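Local coordinates for protein tumour necrosis factor receptor (Ectromelia virus, PDB 3ON9) that probably binds host tumour necrosis factor and CC and CXC chemokines outside the cell, this chain being its chemokine-binding SECRET domain, at residues I9-N14 and V125-A130; M107-T112 and D140-H145. All coordinates share one frame; numbering follows the deposited sequence.

Contact 1 pairs two adjacent antiparallel strands in the middle of the five-stranded sheet, whereas contact 2 spans the gap between the edge strand of that sheet, 140-145, and strand 110-116 of the second sheet of the beta-sandwich. The centres of contact 1 and contact 2 lie about 8 Å apart. Segment 125-130 touches both partners of contact 2: on the sheet side, Val125 O accepts a backbone hydrogen bond from Tyr144 N at 2.8 Å; across the sandwich, Tyr129 OH reaches Glu111 OE1 at 2.7 Å. The Tyr129 ring also stacks on His109, with Tyr129 CE2 3.2 Å from His109 ND1. Along the chain the four segments alternate, so the two contacts cross in sequence.

Contact 1 (I9-N14 and V125-A130); sequences IDVEIN and VYIVYA
Asp10 and Val128 stand side by side on one face of the antiparallel pair, pointing the same way. With Asp10 CG anti to the backbone N (chi1 158°), Asp10 OD2 comes within 3.6 Å of methyl Val128 CG2. On the same face Glu12 meets Tyr126 askew: the carboxylate and ring planes are 33° apart, and Glu12 CB touches the ring edge at Tyr126 CD2, 4.0 Å away. The other face, mostly apolar, is turned to the second sheet. There Ile9 runs alongside Tyr129, whose hydroxyl is bonded to Glu111, with Ile9 CG1 4.2 Å from Tyr129 CD1. Ile13 CG2 packs 4.2 Å from Val125 CG2; both residues rest on Leu85 of strand 82-89, as expected inside a beta-sandwich. Two hydrogen-bonded pairs fix the register: Asp10 N and O both bond to Val128, the shorter link being Val128 N to Asp10 O at 2.8 Å, and Glu12 does likewise with Tyr126, where Glu12 N to Tyr126 O is 2.9 Å. Within strand 9-14, Asp10 OD2 and Glu12 OE2 approach to 2.5 Å, so close that one acid group probably holds a proton, consistent with a raised pKa for one of the two.

Contact 2 (M107-T112 and D140-H145); sequences MPHSET and DVVAYH
His109 CG between its backbone N and carbonyl carbon (chi1 43°) and Asp140 CG anti to its carbonyl carbon (chi1 -79°) bring the imidazole edge to the carboxylate. His109 NE2 donates to Asp140 OD2 at 2.7 Å, nearly straight (168°) and in the ring plane, reaching the anti side of the oxygen. Met107 N donates to Asp140 OD2 at 2.9 Å on its syn side, so two bonds grip that oxygen, while Asp140 OD1 accepts from Leu106 N. The other ring nitrogen, His109 ND1, gives a bond to Glu111 OE1 at 2.8 Å; the imidazole thus bridges two carboxylates and, with both nitrogens donating, is probably doubly protonated and cationic. Strands 110-116 and 140-145 belong to the two sheets of a beta-sandwich. The axes of 110-112 and 140-145 pass 9.7 Å apart, and no backbone-to-backbone bond links them; side chains do the bridging. Glu111 and Val142 come from opposite directions, Glu111 CD lying 3.8 Å from Val142 CG2; Glu111 OE1 also accepts from Tyr129 OH. Tyr144 OH touches Glu111 CG at 3.4 Å, and a water links this hydroxyl to Glu111 O, to which the water donates at 2.7 Å.

Contact 1 (I9-N14 and V125-A130)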
# COMPACT_ATOMS: atom_id res chain seq x y z
N ILE A 9 -3.30 -9.21 4.09
CA ILE A 9 -2.78 -7.84 4.13
C ILE A 9 -3.12 -7.16 2.82
O ILE A 9 -2.90 -7.71 1.74
CB ILE A 9 -1.24 -7.76 4.33
CG1 ILE A 9 -0.78 -8.68 5.46
CG2 ILE A 9 -0.83 -6.33 4.67
CD1 ILE A 9 0.75 -8.70 5.65
N ASP A 10 -3.66 -5.95 2.94
CA ASP A 10 -4.07 -5.12 1.82
C ASP A 10 -3.32 -3.81 1.98
O ASP A 10 -3.31 -3.22 3.05
CB ASP A 10 -5.60 -4.92 1.90
CG ASP A 10 -6.08 -3.70 1.14
OD1 ASP A 10 -6.33 -3.82 -0.07
OD2 ASP A 10 -6.22 -2.63 1.78
N VAL A 11 -2.64 -3.39 0.92
CA VAL A 11 -1.96 -2.11 0.91
C VAL A 11 -2.53 -1.30 -0.25
O VAL A 11 -2.54 -1.79 -1.38
CB VAL A 11 -0.43 -2.28 0.76
CG1 VAL A 11 0.25 -0.92 0.69
CG2 VAL A 11 0.13 -3.10 1.91
N GLU A 12 -3.02 -0.10 0.03
CA GLU A 12 -3.59 0.77 -0.99
C GLU A 12 -2.86 2.09 -0.98
O GLU A 12 -2.59 2.65 0.09
CB GLU A 12 -5.06 1.06 -0.71
CG GLU A 12 -5.94 -0.17 -0.65
CD GLU A 12 -7.24 0.11 0.07
OE1 GLU A 12 -8.02 0.98 -0.39
OE2 GLU A 12 -7.48 -0.54 1.11
N ILE A 13 -2.56 2.60 -2.17
CA ILE A 13 -1.94 3.91 -2.31
C ILE A 13 -2.71 4.72 -3.34
O ILE A 13 -2.76 4.36 -4.52
CB ILE A 13 -0.44 3.78 -2.74
CG1 ILE A 13 0.33 2.78 -1.86
CG2 ILE A 13 0.24 5.14 -2.69
CD1 ILE A 13 0.37 1.34 -2.41
N ASN A 14 -3.32 5.83 -2.91
CA ASN A 14 -4.09 6.67 -3.82
C ASN A 14 -3.36 7.99 -4.00
O ASN A 14 -2.84 8.54 -3.04
CB ASN A 14 -5.52 6.86 -3.31
CG ASN A 14 -6.25 5.54 -3.19
OD1 ASN A 14 -6.00 4.62 -3.97
ND2 ASN A 14 -7.12 5.42 -2.19
N VAL A 125 -2.51 6.48 2.04
CA VAL A 125 -2.06 5.10 2.17
C VAL A 125 -2.92 4.38 3.20
O VAL A 125 -3.22 4.93 4.26
CB VAL A 125 -0.59 5.05 2.60
CG1 VAL A 125 -0.16 3.62 2.89
CG2 VAL A 125 0.27 5.65 1.50
N TYR A 126 -3.35 3.17 2.87
CA TYR A 126 -3.99 2.30 3.84
C TYR A 126 -3.27 0.97 3.89
O TYR A 126 -3.04 0.33 2.86
CB TYR A 126 -5.46 2.05 3.48
CG TYR A 126 -6.25 3.31 3.19
CD1 TYR A 126 -6.90 4.01 4.20
CD2 TYR A 126 -6.34 3.80 1.89
CE1 TYR A 126 -7.62 5.17 3.91
CE2 TYR A 126 -7.05 4.95 1.60
CZ TYR A 126 -7.69 5.62 2.61
OH TYR A 126 -8.40 6.77 2.27
N ILE A 127 -2.90 0.56 5.10
CA ILE A 127 -2.35 -0.78 5.31
C ILE A 127 -3.34 -1.50 6.21
O ILE A 127 -3.58 -1.08 7.34
CB ILE A 127 -0.98 -0.71 5.98
CG1 ILE A 127 -0.02 0.10 5.10
CG2 ILE A 127 -0.42 -2.13 6.20
CD1 ILE A 127 1.29 0.46 5.75
N VAL A 128 -3.92 -2.57 5.69
CA VAL A 128 -5.07 -3.20 6.33
C VAL A 128 -4.79 -4.67 6.60
O VAL A 128 -4.53 -5.44 5.67
CB VAL A 128 -6.32 -3.06 5.45
CG1 VAL A 128 -7.53 -3.69 6.12
CG2 VAL A 128 -6.58 -1.58 5.16
N TYR A 129 -4.83 -5.04 7.87
CA TYR A 129 -4.63 -6.41 8.27
C TYR A 129 -5.97 -6.99 8.68
O TYR A 129 -6.68 -6.41 9.52
CB TYR A 129 -3.68 -6.47 9.46
CG TYR A 129 -2.37 -5.75 9.29
CD1 TYR A 129 -1.22 -6.45 8.95
CD2 TYR A 129 -2.27 -4.37 9.50
CE1 TYR A 129 -0.01 -5.80 8.81
CE2 TYR A 129 -1.05 -3.72 9.37
CZ TYR A 129 0.07 -4.45 9.03
OH TYR A 129 1.29 -3.83 8.91
N ALA A 130 -6.32 -8.14 8.11
CA ALA A 130 -7.58 -8.78 8.43
C ALA A 130 -7.44 -10.27 8.67
O ALA A 130 -6.74 -10.97 7.94
CB ALA A 130 -8.60 -8.54 7.31

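Contact 2 (M107-T112 and D140-H145)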
# COMPACT_ATOMS: atom_id res chain seq x y z
N MET A 107 -4.27 -6.25 16.45
CA MET A 107 -3.33 -7.32 16.10
C MET A 107 -1.92 -6.77 16.01
O MET A 107 -1.73 -5.58 15.74
CB MET A 107 -3.74 -7.95 14.76
CG MET A 107 -5.01 -8.77 14.84
SD MET A 107 -5.74 -9.11 13.24
CE MET A 107 -6.34 -7.49 12.75
N PRO A 108 -0.92 -7.62 16.26
CA PRO A 108 0.50 -7.23 16.19
C PRO A 108 0.99 -7.02 14.76
O PRO A 108 0.83 -7.90 13.92
CB PRO A 108 1.22 -8.45 16.80
CG PRO A 108 0.18 -9.21 17.53
CD PRO A 108 -1.09 -8.99 16.77
N HIS A 109 1.57 -5.86 14.52
CA HIS A 109 2.25 -5.54 13.27
C HIS A 109 2.87 -4.16 13.42
O HIS A 109 2.46 -3.38 14.27
CB HIS A 109 1.25 -5.57 12.10
CG HIS A 109 -0.05 -4.91 12.41
ND1 HIS A 109 -0.20 -3.54 12.43
CD2 HIS A 109 -1.25 -5.43 12.77
CE1 HIS A 109 -1.44 -3.24 12.78
NE2 HIS A 109 -2.10 -4.37 13.00
N SER A 110 3.88 -3.86 12.60
CA SER A 110 4.50 -2.54 12.63
C SER A 110 4.53 -2.06 11.20
O SER A 110 4.65 -2.87 10.28
CB SER A 110 5.94 -2.63 13.14
OG SER A 110 6.01 -3.35 14.36
N GLU A 111 4.40 -0.76 10.99
CA GLU A 111 4.47 -0.24 9.64
C GLU A 111 5.08 1.16 9.58
O GLU A 111 5.00 1.94 10.53
CB GLU A 111 3.10 -0.31 8.94
CG GLU A 111 1.91 0.23 9.71
CD GLU A 111 1.49 -0.62 10.90
OE1 GLU A 111 1.38 -1.87 10.80
OE2 GLU A 111 1.25 -0.02 11.95
N THR A 112 5.75 1.44 8.46
CA THR A 112 6.27 2.77 8.19
C THR A 112 5.96 3.13 6.75
O THR A 112 6.02 2.28 5.86
CB THR A 112 7.79 2.90 8.40
OG1 THR A 112 8.50 2.29 7.31
CG2 THR A 112 8.19 2.26 9.72
N ASP A 140 -7.63 -4.28 11.30
CA ASP A 140 -6.81 -3.12 11.66
C ASP A 140 -6.59 -2.31 10.38
O ASP A 140 -6.10 -2.84 9.38
CB ASP A 140 -5.45 -3.54 12.21
CG ASP A 140 -5.50 -3.99 13.65
OD1 ASP A 140 -6.47 -3.64 14.37
OD2 ASP A 140 -4.56 -4.69 14.07
N VAL A 141 -6.98 -1.05 10.41
CA VAL A 141 -6.82 -0.15 9.28
C VAL A 141 -5.84 0.95 9.65
O VAL A 141 -6.17 1.82 10.47
CB VAL A 141 -8.15 0.49 8.85
CG1 VAL A 141 -7.92 1.49 7.72
CG2 VAL A 141 -9.14 -0.58 8.43
N VAL A 142 -4.65 0.92 9.07
CA VAL A 142 -3.65 1.95 9.34
C VAL A 142 -3.71 2.97 8.20
O VAL A 142 -3.38 2.64 7.05
CB VAL A 142 -2.22 1.37 9.44
CG1 VAL A 142 -1.27 2.43 9.97
CG2 VAL A 142 -2.20 0.14 10.36
N ALA A 143 -4.16 4.18 8.49
CA ALA A 143 -4.43 5.17 7.44
C ALA A 143 -3.50 6.38 7.50
O ALA A 143 -3.17 6.86 8.59
CB ALA A 143 -5.90 5.63 7.49
N TYR A 144 -3.05 6.83 6.33
CA TYR A 144 -2.19 8.00 6.23
C TYR A 144 -2.74 8.92 5.15
O TYR A 144 -3.20 8.46 4.10
CB TYR A 144 -0.77 7.60 5.80
CG TYR A 144 -0.10 6.52 6.63
CD1 TYR A 144 0.92 6.83 7.50
CD2 TYR A 144 -0.47 5.18 6.49
CE1 TYR A 144 1.55 5.84 8.25
CE2 TYR A 144 0.15 4.19 7.23
CZ TYR A 144 1.17 4.53 8.10
OH TYR A 144 1.80 3.56 8.84
N HIS A 145 -2.68 10.23 5.40
CA HIS A 145 -3.13 11.21 4.41
C HIS A 145 -2.25 12.46 4.45
O HIS A 145 -2.06 13.04 5.51
CB HIS A 145 -4.57 11.65 4.71
CG HIS A 145 -5.53 10.51 4.89
ND1 HIS A 145 -5.92 9.70 3.84
CD2 HIS A 145 -6.18 10.04 5.98
CE1 HIS A 145 -6.75 8.78 4.28
NE2 HIS A 145 -6.93 8.97 5.58
O HOH W 1 3.57 4.21 10.87